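Local coordinates for 3-deoxy-D-manno-octulosonate 8-phosphate phosphatase KdsC (Haemophilus influenzae, PDB 4HGP), which hydrolyses 3-deoxy-D-manno-octulosonate 8-phosphate to KDO and inorganic phosphate, a magnesium-dependent step of lipopolysaccharide biosynthesis, at residues D14-L19 with V56-D61; G80-E85 with D108-P113; I8-T13 with E100-I105; K45-A50 with D153-A158. All blocks are in the same frame, centred on the assembly; numbering follows the deposited sequence.

Interactions 1, 2 and 3 meet at the C-terminal ends of the central strands of the parallel sheet. Interaction 3 (8-13 with 100-105) lies in the core, zipping two neighbouring strands together by backbone bonds and apolar side chains. Where those strands end, the chemistry turns polar: interactions 1 (14-19 with 56-61) and 2 (80-85 with 108-113) line the active site, share vanadate and KDO, and are joined by the salt bridge from Asp-14 to Lys-84. Tyr-104 of interaction 3 reaches Asp-111 of interaction 2. Interaction 4 (45-50 with 153-158) is purely apolar; it pairs two helices, and its Leu-47 and Ile-155 rest on Val-11 of interaction 3, away from the chain's own catalytic centre.

Interaction 1. Residues D14-L19 with V56-D61; sequences DVDGVL and VLSGRD. With MG (magnesium ion), chain B; VN4 (oxido(dioxo)vanadium), chain C; KDO (3-deoxy-alpha-D-manno-oct-2-ulopyranosonic acid), chain D.
Vanadate oxygen O1 is gripped from both segments: Asp-16 N donates to it at 2.8 Å, nearly straight at 164°, Val-15 N at a more bent angle, and Ser-58 OG lies 2.6 Å from it. The small serine fits beside Val-15, whose CG2 packs on Ser-58 CB and tightly on Val-56 CG1. Asp-14 divides its carboxylate between two metals. With CG anti to the backbone N (chi1 173°), OD1 reaches the vanadium at 2.1 Å and OD2 the magnesium at 2.0 Å. The carbonyl O of Asp-16 joins the magnesium shell, with Asp-107 and two waters. This is the DxD loop of haloacid dehalogenase-like phosphatases, and the Asp-14 to vanadium bond is consistent with the family's aspartate nucleophile; Ser-58 stands where such enzymes carry their second motif. Gly-59, with no side chain, lets KDO O8 lie close while its N donates to vanadate O3 at 2.8 Å. A water donates to Asp-16 OD2 and Ser-58 OG, and Asp-16 OD1 pairs with Lys-34. The aliphatic part of Arg-60 passes Asp-16, CD lying 3.6 Å from OD2, before NH1 comes within 2.7 Å of KDO O1A; NE pairs with Glu-31.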
# COMPACT_ATOMS: atom_id res chain seq x y z
N ASP A 14 18.57 -7.93 -5.18
CA ASP A 14 17.91 -7.03 -6.09
C ASP A 14 17.07 -6.04 -5.26
O ASP A 14 16.78 -6.31 -4.10
CB ASP A 14 17.01 -7.84 -7.01
CG ASP A 14 16.15 -6.97 -7.86
OD1 ASP A 14 16.71 -6.05 -8.49
OD2 ASP A 14 14.92 -7.18 -7.87
N VAL A 15 16.68 -4.90 -5.83
CA VAL A 15 15.93 -3.91 -5.06
C VAL A 15 14.44 -3.92 -5.35
O VAL A 15 13.62 -4.17 -4.47
CB VAL A 15 16.46 -2.49 -5.29
CG1 VAL A 15 15.72 -1.50 -4.41
CG2 VAL A 15 17.96 -2.45 -5.05
N ASP A 16 14.09 -3.59 -6.59
CA ASP A 16 12.68 -3.42 -6.92
C ASP A 16 12.00 -4.78 -6.93
O ASP A 16 12.41 -5.69 -7.67
CB ASP A 16 12.50 -2.70 -8.26
CG ASP A 16 13.25 -1.38 -8.32
OD1 ASP A 16 12.91 -0.47 -7.53
OD2 ASP A 16 14.18 -1.25 -9.16
N GLY A 17 10.98 -4.92 -6.08
CA GLY A 17 10.22 -6.15 -5.98
C GLY A 17 10.83 -7.16 -5.01
O GLY A 17 10.31 -8.27 -4.85
N VAL A 18 11.92 -6.77 -4.37
CA VAL A 18 12.52 -7.60 -3.33
C VAL A 18 12.62 -6.80 -2.03
O VAL A 18 12.00 -7.16 -1.03
CB VAL A 18 13.91 -8.14 -3.74
CG1 VAL A 18 14.67 -8.68 -2.52
CG2 VAL A 18 13.73 -9.24 -4.79
N LEU A 19 13.41 -5.72 -2.07
CA LEU A 19 13.52 -4.80 -0.96
C LEU A 19 12.33 -3.84 -0.98
O LEU A 19 12.01 -3.21 0.02
CB LEU A 19 14.84 -4.02 -1.02
CG LEU A 19 16.12 -4.86 -0.93
CD1 LEU A 19 17.35 -3.97 -0.96
CD2 LEU A 19 16.13 -5.72 0.33
N VAL A 56 24.14 -4.94 -3.11
CA VAL A 56 22.94 -4.60 -3.84
C VAL A 56 23.23 -4.61 -5.33
O VAL A 56 24.25 -4.10 -5.77
CB VAL A 56 22.43 -3.22 -3.41
CG1 VAL A 56 21.31 -2.77 -4.31
CG2 VAL A 56 21.97 -3.28 -1.97
N LEU A 57 22.33 -5.22 -6.10
CA LEU A 57 22.44 -5.28 -7.55
C LEU A 57 21.09 -4.92 -8.18
O LEU A 57 20.13 -5.68 -8.06
CB LEU A 57 22.88 -6.67 -7.99
CG LEU A 57 23.14 -6.91 -9.48
CD1 LEU A 57 24.08 -5.85 -10.05
CD2 LEU A 57 23.69 -8.30 -9.70
N SER A 58 21.04 -3.77 -8.84
CA SER A 58 19.79 -3.24 -9.38
C SER A 58 19.93 -2.76 -10.81
O SER A 58 20.94 -2.17 -11.17
CB SER A 58 19.28 -2.09 -8.50
OG SER A 58 18.07 -1.55 -9.00
N GLY A 59 18.91 -3.01 -11.63
CA GLY A 59 18.87 -2.51 -12.99
C GLY A 59 18.49 -1.04 -13.05
O GLY A 59 18.51 -0.43 -14.12
N ARG A 60 18.11 -0.48 -11.91
CA ARG A 60 17.81 0.95 -11.80
C ARG A 60 18.76 1.63 -10.82
O ARG A 60 19.30 0.99 -9.91
CB ARG A 60 16.36 1.18 -11.34
CG ARG A 60 15.30 0.58 -12.23
CD ARG A 60 13.94 1.16 -11.89
NE ARG A 60 13.92 2.59 -12.14
CZ ARG A 60 13.56 3.15 -13.29
NH1 ARG A 60 13.17 2.39 -14.31
NH2 ARG A 60 13.59 4.47 -13.43
N ASP A 61 18.96 2.93 -11.02
CA ASP A 61 19.79 3.73 -10.13
C ASP A 61 19.04 5.00 -9.80
O ASP A 61 18.32 5.54 -10.64
CB ASP A 61 21.12 4.08 -10.81
CG ASP A 61 22.14 4.67 -9.84
OD1 ASP A 61 21.76 5.01 -8.71
OD2 ASP A 61 23.33 4.80 -10.22
MG MG B . 13.35 -6.89 -9.10
V VN4 C . 15.79 -4.62 -9.72
O1 VN4 C . 16.36 -3.33 -8.20
O2 VN4 C . 13.90 -5.50 -9.79
O3 VN4 C . 17.26 -5.23 -11.07
C1 KDO D . 10.60 -0.33 -14.93
O1A KDO D . 10.98 0.85 -14.79
O1B KDO D . 9.42 -0.64 -14.62
C2 KDO D . 11.53 -1.39 -15.46
O2 KDO D . 10.78 -2.67 -15.45
C3 KDO D . 11.84 -1.13 -16.56
C4 KDO D . 12.83 -1.75 -17.08
O4 KDO D . 13.55 -0.73 -17.95
C5 KDO D . 13.90 -2.28 -16.20
O5 KDO D . 14.81 -1.27 -16.14
C6 KDO D . 13.59 -2.83 -14.71
O6 KDO D . 12.73 -1.52 -14.55
C7 KDO D . 14.54 -2.92 -13.84
O7 KDO D . 15.57 -1.94 -14.14
C8 KDO D . 15.16 -4.37 -13.81
O8 KDO D . 15.90 -4.73 -12.70
O HOH W 1 16.12 0.29 -7.97
O HOH W 2 11.74 -6.45 -10.33
O HOH W 3 14.28 -7.96 -10.61

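Interaction 2. Residues G80-E85 with D108-P113; sequences GKLEKE and DSVDLP. With KDO (3-deoxy-alpha-D-manno-oct-2-ulopyranosonic acid), chain D; VN4 (oxido(dioxo)vanadium), chain C.
Lys-84 and Asp-111 run side by side, pointing the same way, so that ammonium and carboxylate meet at their ends, with the ammonium alone going on to the vanadate. Lys-84 is extended beyond CG, bringing NZ within 3.1 Å of Asp-111 OD1 in a salt bridge. The nitrogen meets that oxygen on the syn side, 29° out of the carboxylate plane. OD1 also bonds the Tyr-104 hydroxyl, as does NZ, which pairs with Asp-14 too; the 2.3 Å separation of NZ from vanadate O3 is too short to be taken literally. Along its length, Lys-84 CD passes 3.5 Å from the carbonyl O of Val-110. Asp-111 OD2 accepts from Asp-108 N through its anti lone pair at 158°, bracing the loop from within. A lysine near the start of helix 84-95 and an acidic loop leading into the next fit motifs III and IV of haloacid dehalogenase-like phosphatases. Val-110 splits its branches: CG1, set between the backbone N and the carbonyl carbon (chi1 69°), comes 3.4 Å from KDO O8, and CG2 meets Leu-82 CD2 at 3.9 Å. Leu-82 CD2 in turn lies 3.6 Å from KDO C8, so both apolar side chains border the sugar's tail, from two adjacent directions. A water bridges Leu-82 O, Lys-84 N and Val-110 O. The compact ring of Pro-113 sets CB 4.0 Å from Glu-85 CB, and Asp-108 pairs with Arg-149 of the second subunit.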
# COMPACT_ATOMS: atom_id res chain seq x y z
N GLY A 80 21.90 0.46 -11.94
CA GLY A 80 21.60 0.62 -13.35
C GLY A 80 22.14 -0.51 -14.21
O GLY A 80 22.46 -0.32 -15.38
N LYS A 81 22.22 -1.69 -13.62
CA LYS A 81 22.93 -2.80 -14.25
C LYS A 81 21.98 -3.96 -14.61
O LYS A 81 21.55 -4.71 -13.74
CB LYS A 81 24.04 -3.29 -13.33
CG LYS A 81 24.98 -4.30 -13.94
CD LYS A 81 26.19 -3.65 -14.59
CE LYS A 81 27.17 -4.72 -15.05
NZ LYS A 81 28.24 -4.19 -15.94
N LEU A 82 21.68 -4.09 -15.90
CA LEU A 82 20.66 -5.02 -16.37
C LEU A 82 21.21 -6.38 -16.76
O LEU A 82 20.47 -7.37 -16.82
CB LEU A 82 19.89 -4.41 -17.54
CG LEU A 82 18.89 -3.33 -17.12
CD1 LEU A 82 18.28 -2.69 -18.35
CD2 LEU A 82 17.81 -3.93 -16.25
N GLU A 83 22.50 -6.44 -17.06
CA GLU A 83 23.17 -7.70 -17.29
C GLU A 83 23.84 -8.06 -15.98
O GLU A 83 24.84 -7.45 -15.59
CB GLU A 83 24.17 -7.58 -18.43
CG GLU A 83 24.80 -8.91 -18.88
CD GLU A 83 25.99 -9.31 -18.03
OE1 GLU A 83 26.97 -8.53 -17.96
OE2 GLU A 83 25.93 -10.41 -17.42
N LYS A 84 23.28 -9.05 -15.28
CA LYS A 84 23.63 -9.28 -13.88
C LYS A 84 24.56 -10.46 -13.60
O LYS A 84 25.02 -10.63 -12.47
CB LYS A 84 22.35 -9.41 -13.04
CG LYS A 84 21.57 -8.12 -12.90
CD LYS A 84 20.42 -8.29 -11.94
CE LYS A 84 19.69 -6.99 -11.76
NZ LYS A 84 18.61 -7.09 -10.75
N GLU A 85 24.84 -11.27 -14.61
CA GLU A 85 25.77 -12.37 -14.43
C GLU A 85 27.17 -11.87 -14.15
O GLU A 85 27.76 -12.22 -13.13
CB GLU A 85 25.81 -13.29 -15.64
CG GLU A 85 26.87 -14.37 -15.51
CD GLU A 85 26.93 -15.26 -16.73
OE1 GLU A 85 25.85 -15.66 -17.23
OE2 GLU A 85 28.04 -15.57 -17.19
N ASP A 108 12.33 -11.33 -10.70
CA ASP A 108 11.92 -11.22 -12.10
C ASP A 108 12.99 -11.75 -13.05
O ASP A 108 14.09 -12.11 -12.63
CB ASP A 108 11.52 -9.77 -12.43
CG ASP A 108 10.59 -9.67 -13.64
OD1 ASP A 108 10.04 -10.70 -14.08
OD2 ASP A 108 10.40 -8.54 -14.14
N SER A 109 12.65 -11.77 -14.34
CA SER A 109 13.50 -12.32 -15.39
C SER A 109 14.94 -11.79 -15.37
O SER A 109 15.88 -12.54 -15.66
CB SER A 109 12.86 -12.05 -16.75
OG SER A 109 11.58 -12.66 -16.83
N VAL A 110 15.12 -10.52 -15.02
CA VAL A 110 16.43 -9.86 -15.02
C VAL A 110 17.37 -10.52 -14.01
O VAL A 110 18.59 -10.41 -14.10
CB VAL A 110 16.29 -8.35 -14.71
CG1 VAL A 110 15.86 -8.12 -13.27
CG2 VAL A 110 17.59 -7.60 -15.00
N ASP A 111 16.77 -11.23 -13.06
CA ASP A 111 17.51 -11.89 -12.00
C ASP A 111 17.93 -13.30 -12.39
O ASP A 111 18.77 -13.90 -11.73
CB ASP A 111 16.64 -11.95 -10.74
CG ASP A 111 16.30 -10.57 -10.21
OD1 ASP A 111 17.23 -9.77 -9.99
OD2 ASP A 111 15.10 -10.29 -10.02
N LEU A 112 17.34 -13.82 -13.46
CA LEU A 112 17.65 -15.17 -13.95
C LEU A 112 19.16 -15.42 -14.19
O LEU A 112 19.65 -16.49 -13.86
CB LEU A 112 16.84 -15.51 -15.20
CG LEU A 112 15.34 -15.77 -15.07
CD1 LEU A 112 14.75 -16.05 -16.44
CD2 LEU A 112 15.04 -16.91 -14.10
N PRO A 113 19.89 -14.44 -14.77
CA PRO A 113 21.34 -14.69 -14.86
C PRO A 113 22.05 -14.65 -13.49
O PRO A 113 23.06 -15.32 -13.30
CB PRO A 113 21.83 -13.55 -15.76
CG PRO A 113 20.63 -13.08 -16.47
CD PRO A 113 19.51 -13.23 -15.52
C1 KDO D . 10.60 -0.33 -14.93
O1A KDO D . 10.98 0.85 -14.79
O1B KDO D . 9.42 -0.64 -14.62
C2 KDO D . 11.53 -1.39 -15.46
O2 KDO D . 10.78 -2.67 -15.45
C3 KDO D . 11.84 -1.13 -16.56
C4 KDO D . 12.83 -1.75 -17.08
O4 KDO D . 13.55 -0.73 -17.95
C5 KDO D . 13.90 -2.28 -16.20
O5 KDO D . 14.81 -1.27 -16.14
C6 KDO D . 13.59 -2.83 -14.71
O6 KDO D . 12.73 -1.52 -14.55
C7 KDO D . 14.54 -2.92 -13.84
O7 KDO D . 15.57 -1.94 -14.14
C8 KDO D . 15.16 -4.37 -13.81
O8 KDO D . 15.90 -4.73 -12.70
V VN4 C . 15.79 -4.62 -9.72
O1 VN4 C . 16.36 -3.33 -8.20
O2 VN4 C . 13.90 -5.50 -9.79
O3 VN4 C . 17.26 -5.23 -11.07
O HOH W 4 20.48 -9.77 -16.15

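Interaction 3. Residues I8-T13 with E100-I105; sequences IKFVIT and EQTAYI
Ile-12 packs over Tyr-104 and Thr-102 with every side-chain carbon. Its CB lies 3.7 Å from Tyr-104 CD1. From there CG2, anti to the backbone N, leans on the same ring carbon at 3.6 Å. The longer branch turns the other way (CG1 anti to the carbonyl carbon, chi1 -55°): CG1 sits 3.7 Å above one face of the Phe-10 ring, toward its rim, and CD1 ends 4.0 Å from Thr-102 CG2. Beneath, strands 10-13 and 102-106 run parallel in the haloacid dehalogenase-like core. Ala-103 N donates to Phe-10 O at 2.9 Å, Ile-12 N to Ala-103 O at 2.8 Å, and Ile-105 N to Ile-12 O. Phe-10 and Ile-12 face helix 84-95, whereas Val-11 and Thr-13 face helix 147-158. There the small Ala-103 lets Ile-8 CG2 come to 4.0 Å from its CB, and Thr-13 OG1 lies beside Ile-105 CG2. Tyr-104 carries its hydroxyl past the sheet to Asp-111 and Lys-84. Branched side chains suit the extended backbone, and with alternate main-chain groups paired between these strands, those of Val-11 and Thr-13 bonded to strand 53-57, the contact makes a well-bonded, apolar base from which Asp-14 projects into the active site.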
# COMPACT_ATOMS: atom_id res chain seq x y z
N ILE A 8 27.21 -19.74 3.47
CA ILE A 8 27.01 -18.43 2.89
C ILE A 8 27.78 -17.35 3.65
O ILE A 8 27.66 -17.22 4.87
CB ILE A 8 25.52 -18.04 2.79
CG1 ILE A 8 24.76 -19.05 1.92
CG2 ILE A 8 25.37 -16.63 2.23
CD1 ILE A 8 25.45 -19.39 0.61
N LYS A 9 28.59 -16.60 2.90
CA LYS A 9 29.39 -15.52 3.46
C LYS A 9 29.05 -14.20 2.77
O LYS A 9 29.57 -13.14 3.14
CB LYS A 9 30.88 -15.83 3.28
CG LYS A 9 31.30 -17.16 3.86
CD LYS A 9 31.34 -17.11 5.38
CE LYS A 9 32.35 -16.10 5.85
NZ LYS A 9 32.30 -15.92 7.32
N PHE A 10 28.18 -14.26 1.78
CA PHE A 10 27.90 -13.09 0.95
C PHE A 10 26.48 -13.17 0.39
O PHE A 10 26.10 -14.20 -0.16
CB PHE A 10 28.91 -13.02 -0.19
CG PHE A 10 28.88 -11.72 -0.96
CD1 PHE A 10 28.51 -10.53 -0.36
CD2 PHE A 10 29.24 -11.71 -2.31
CE1 PHE A 10 28.49 -9.35 -1.07
CE2 PHE A 10 29.22 -10.53 -3.03
CZ PHE A 10 28.85 -9.35 -2.41
N VAL A 11 25.72 -12.09 0.54
CA VAL A 11 24.37 -12.01 -0.00
C VAL A 11 24.23 -10.83 -0.95
O VAL A 11 24.51 -9.68 -0.57
CB VAL A 11 23.31 -11.86 1.11
CG1 VAL A 11 21.94 -11.72 0.50
CG2 VAL A 11 23.36 -13.05 2.08
N ILE A 12 23.78 -11.10 -2.17
CA ILE A 12 23.49 -10.05 -3.13
C ILE A 12 21.98 -9.93 -3.33
O ILE A 12 21.30 -10.93 -3.58
CB ILE A 12 24.16 -10.32 -4.48
CG1 ILE A 12 25.67 -10.52 -4.28
CG2 ILE A 12 23.85 -9.21 -5.47
CD1 ILE A 12 26.42 -10.89 -5.55
N THR A 13 21.45 -8.72 -3.21
CA THR A 13 20.01 -8.54 -3.34
C THR A 13 19.61 -7.56 -4.45
O THR A 13 20.24 -6.52 -4.64
CB THR A 13 19.36 -8.11 -2.01
OG1 THR A 13 17.93 -8.09 -2.14
CG2 THR A 13 19.87 -6.74 -1.55
N GLU A 100 29.86 -20.38 -4.47
CA GLU A 100 29.14 -21.30 -3.59
C GLU A 100 29.03 -20.75 -2.16
O GLU A 100 28.34 -21.33 -1.32
CB GLU A 100 29.79 -22.69 -3.58
CG GLU A 100 31.04 -22.80 -2.75
CD GLU A 100 31.50 -24.25 -2.58
OE1 GLU A 100 32.73 -24.48 -2.55
OE2 GLU A 100 30.64 -25.16 -2.48
N GLN A 101 29.69 -19.63 -1.91
CA GLN A 101 29.56 -18.89 -0.66
C GLN A 101 28.56 -17.74 -0.83
O GLN A 101 28.32 -16.97 0.10
CB GLN A 101 30.91 -18.33 -0.21
CG GLN A 101 31.92 -19.38 0.30
CD GLN A 101 33.33 -18.83 0.50
OE1 GLN A 101 33.78 -17.94 -0.22
NE2 GLN A 101 34.03 -19.36 1.50
N THR A 102 27.99 -17.62 -2.03
CA THR A 102 27.15 -16.47 -2.35
C THR A 102 25.67 -16.82 -2.56
O THR A 102 25.35 -17.77 -3.27
CB THR A 102 27.65 -15.72 -3.61
OG1 THR A 102 29.04 -15.39 -3.47
CG2 THR A 102 26.86 -14.44 -3.83
N ALA A 103 24.79 -16.03 -1.94
CA ALA A 103 23.35 -16.17 -2.12
C ALA A 103 22.74 -14.94 -2.79
O ALA A 103 23.15 -13.81 -2.51
CB ALA A 103 22.68 -16.42 -0.78
N TYR A 104 21.77 -15.15 -3.67
CA TYR A 104 21.13 -14.06 -4.40
C TYR A 104 19.62 -14.16 -4.23
O TYR A 104 19.07 -15.25 -4.27
CB TYR A 104 21.48 -14.08 -5.89
CG TYR A 104 20.94 -12.90 -6.68
CD1 TYR A 104 21.71 -11.75 -6.84
CD2 TYR A 104 19.67 -12.92 -7.26
CE1 TYR A 104 21.23 -10.66 -7.56
CE2 TYR A 104 19.18 -11.83 -7.97
CZ TYR A 104 19.97 -10.70 -8.12
OH TYR A 104 19.52 -9.60 -8.83
N ILE A 105 18.97 -13.02 -4.07
CA ILE A 105 17.51 -12.99 -3.96
C ILE A 105 16.92 -12.02 -4.99
O ILE A 105 17.31 -10.85 -5.06
CB ILE A 105 17.09 -12.65 -2.52
CG1 ILE A 105 15.57 -12.51 -2.41
CG2 ILE A 105 17.82 -11.41 -2.03
CD1 ILE A 105 15.08 -12.32 -0.98

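Interaction 4. Residues K45-A50 with D153-A158; sequences KMLMDA and DMILQA
Leu-156 reaches across from helix 147-158 and spreads its two methyls over three residues of the facing segment. Its CG stands anti to the carbonyl carbon (chi1 -67°), with the chain continuing in the extended form common for leucine on a helix, which sends the forked end toward 45-50. CD1 goes to Met-46 CB at 3.9 Å. CD2 takes the other direction, touching Ala-50 CB at 3.6 Å and Leu-47 CD2 at 4.1 Å. Leu-47 adopts much the same conformation (chi1 -75°), and because its own bond from the backbone does not aim straight at the partner helix, this torsion is what swings the tip across. The two leucines meet obliquely, and Leu-47 CD2 also approaches Ile-155 CB at 4.4 Å. Met-46 offers only the base of its side chain here; the rest stays extended and runs on toward Phe-165 and Met-178. Ala-50, just past the end of helix 38-49, is short enough for the leucine methyl to settle against its CB. The helix segments run in the same general direction, 30° apart, with their axes 10.3 Å from each other, a separation that side chains of leucine length can span. Both helices cover the Val-11 face of the central sheet, where Leu-47 and Ile-155 rest on that valine. At the outer side Asp-153 bonds Tyr-130 of the third subunit. Across the contact itself only carbon meets carbon, so the helices are joined by shape and by exclusion of water rather than by directed bonds.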
# COMPACT_ATOMS: atom_id res chain seq x y z
N LYS A 45 21.59 -5.54 8.73
CA LYS A 45 22.57 -5.23 9.77
C LYS A 45 23.01 -6.47 10.53
O LYS A 45 24.16 -6.57 10.94
CB LYS A 45 22.01 -4.20 10.75
CG LYS A 45 21.65 -2.86 10.13
CD LYS A 45 22.79 -2.27 9.32
CE LYS A 45 24.02 -2.03 10.18
NZ LYS A 45 25.05 -1.26 9.43
N MET A 46 22.07 -7.40 10.73
CA MET A 46 22.33 -8.66 11.42
C MET A 46 23.28 -9.56 10.65
O MET A 46 24.18 -10.17 11.23
CB MET A 46 21.02 -9.39 11.71
CG MET A 46 20.17 -8.74 12.79
SD MET A 46 18.57 -9.53 13.02
CE MET A 46 17.95 -8.68 14.45
N LEU A 47 23.08 -9.64 9.34
CA LEU A 47 23.96 -10.43 8.47
C LEU A 47 25.38 -9.88 8.51
O LEU A 47 26.34 -10.63 8.71
CB LEU A 47 23.45 -10.41 7.03
CG LEU A 47 22.23 -11.24 6.65
CD1 LEU A 47 21.76 -10.86 5.25
CD2 LEU A 47 22.55 -12.72 6.70
N MET A 48 25.51 -8.58 8.30
CA MET A 48 26.81 -7.91 8.32
C MET A 48 27.54 -8.15 9.63
O MET A 48 28.75 -8.39 9.64
CB MET A 48 26.63 -6.42 8.09
CG MET A 48 26.41 -6.01 6.64
SD MET A 48 26.02 -4.25 6.57
CE MET A 48 27.03 -3.66 7.92
N ASP A 49 26.81 -8.07 10.73
CA ASP A 49 27.38 -8.26 12.06
C ASP A 49 27.84 -9.70 12.29
O ASP A 49 28.74 -9.96 13.08
CB ASP A 49 26.34 -7.86 13.12
CG ASP A 49 26.79 -8.20 14.53
OD1 ASP A 49 27.66 -7.49 15.06
OD2 ASP A 49 26.27 -9.18 15.10
N ALA A 50 27.20 -10.63 11.58
CA ALA A 50 27.51 -12.05 11.67
C ALA A 50 28.55 -12.47 10.64
O ALA A 50 28.66 -13.65 10.31
CB ALA A 50 26.25 -12.87 11.52
N ASP A 153 17.01 -14.41 8.21
CA ASP A 153 16.70 -15.22 9.39
C ASP A 153 17.08 -16.68 9.18
O ASP A 153 17.60 -17.32 10.09
CB ASP A 153 15.21 -15.10 9.74
CG ASP A 153 14.91 -13.89 10.59
OD1 ASP A 153 15.85 -13.13 10.91
OD2 ASP A 153 13.73 -13.69 10.94
N MET A 154 16.83 -17.18 7.97
CA MET A 154 17.12 -18.55 7.62
C MET A 154 18.61 -18.80 7.60
O MET A 154 19.09 -19.84 8.06
CB MET A 154 16.59 -18.86 6.23
CG MET A 154 15.15 -19.27 6.16
SD MET A 154 14.67 -19.49 4.44
CE MET A 154 15.77 -20.81 3.95
N ILE A 155 19.35 -17.86 7.03
CA ILE A 155 20.78 -18.04 6.87
C ILE A 155 21.46 -18.07 8.23
O ILE A 155 22.26 -18.96 8.51
CB ILE A 155 21.39 -16.93 6.00
CG1 ILE A 155 20.78 -16.97 4.59
CG2 ILE A 155 22.89 -17.11 5.89
CD1 ILE A 155 21.48 -16.08 3.59
N LEU A 156 21.13 -17.09 9.06
CA LEU A 156 21.67 -16.99 10.41
C LEU A 156 21.38 -18.24 11.25
O LEU A 156 22.27 -18.78 11.90
CB LEU A 156 21.14 -15.74 11.12
CG LEU A 156 21.61 -14.41 10.53
CD1 LEU A 156 21.10 -13.26 11.36
CD2 LEU A 156 23.12 -14.37 10.43
N GLN A 157 20.13 -18.67 11.24
CA GLN A 157 19.75 -19.85 12.02
C GLN A 157 20.46 -21.13 11.56
O GLN A 157 20.82 -21.97 12.38
CB GLN A 157 18.24 -20.05 11.99
CG GLN A 157 17.80 -21.25 12.81
CD GLN A 157 16.40 -21.12 13.32
OE1 GLN A 157 16.03 -20.09 13.88
NE2 GLN A 157 15.59 -22.16 13.13
N ALA A 158 20.65 -21.27 10.25
CA ALA A 158 21.39 -22.40 9.70
C ALA A 158 22.81 -22.44 10.26
O ALA A 158 23.34 -23.50 10.54
CB ALA A 158 21.43 -22.31 8.21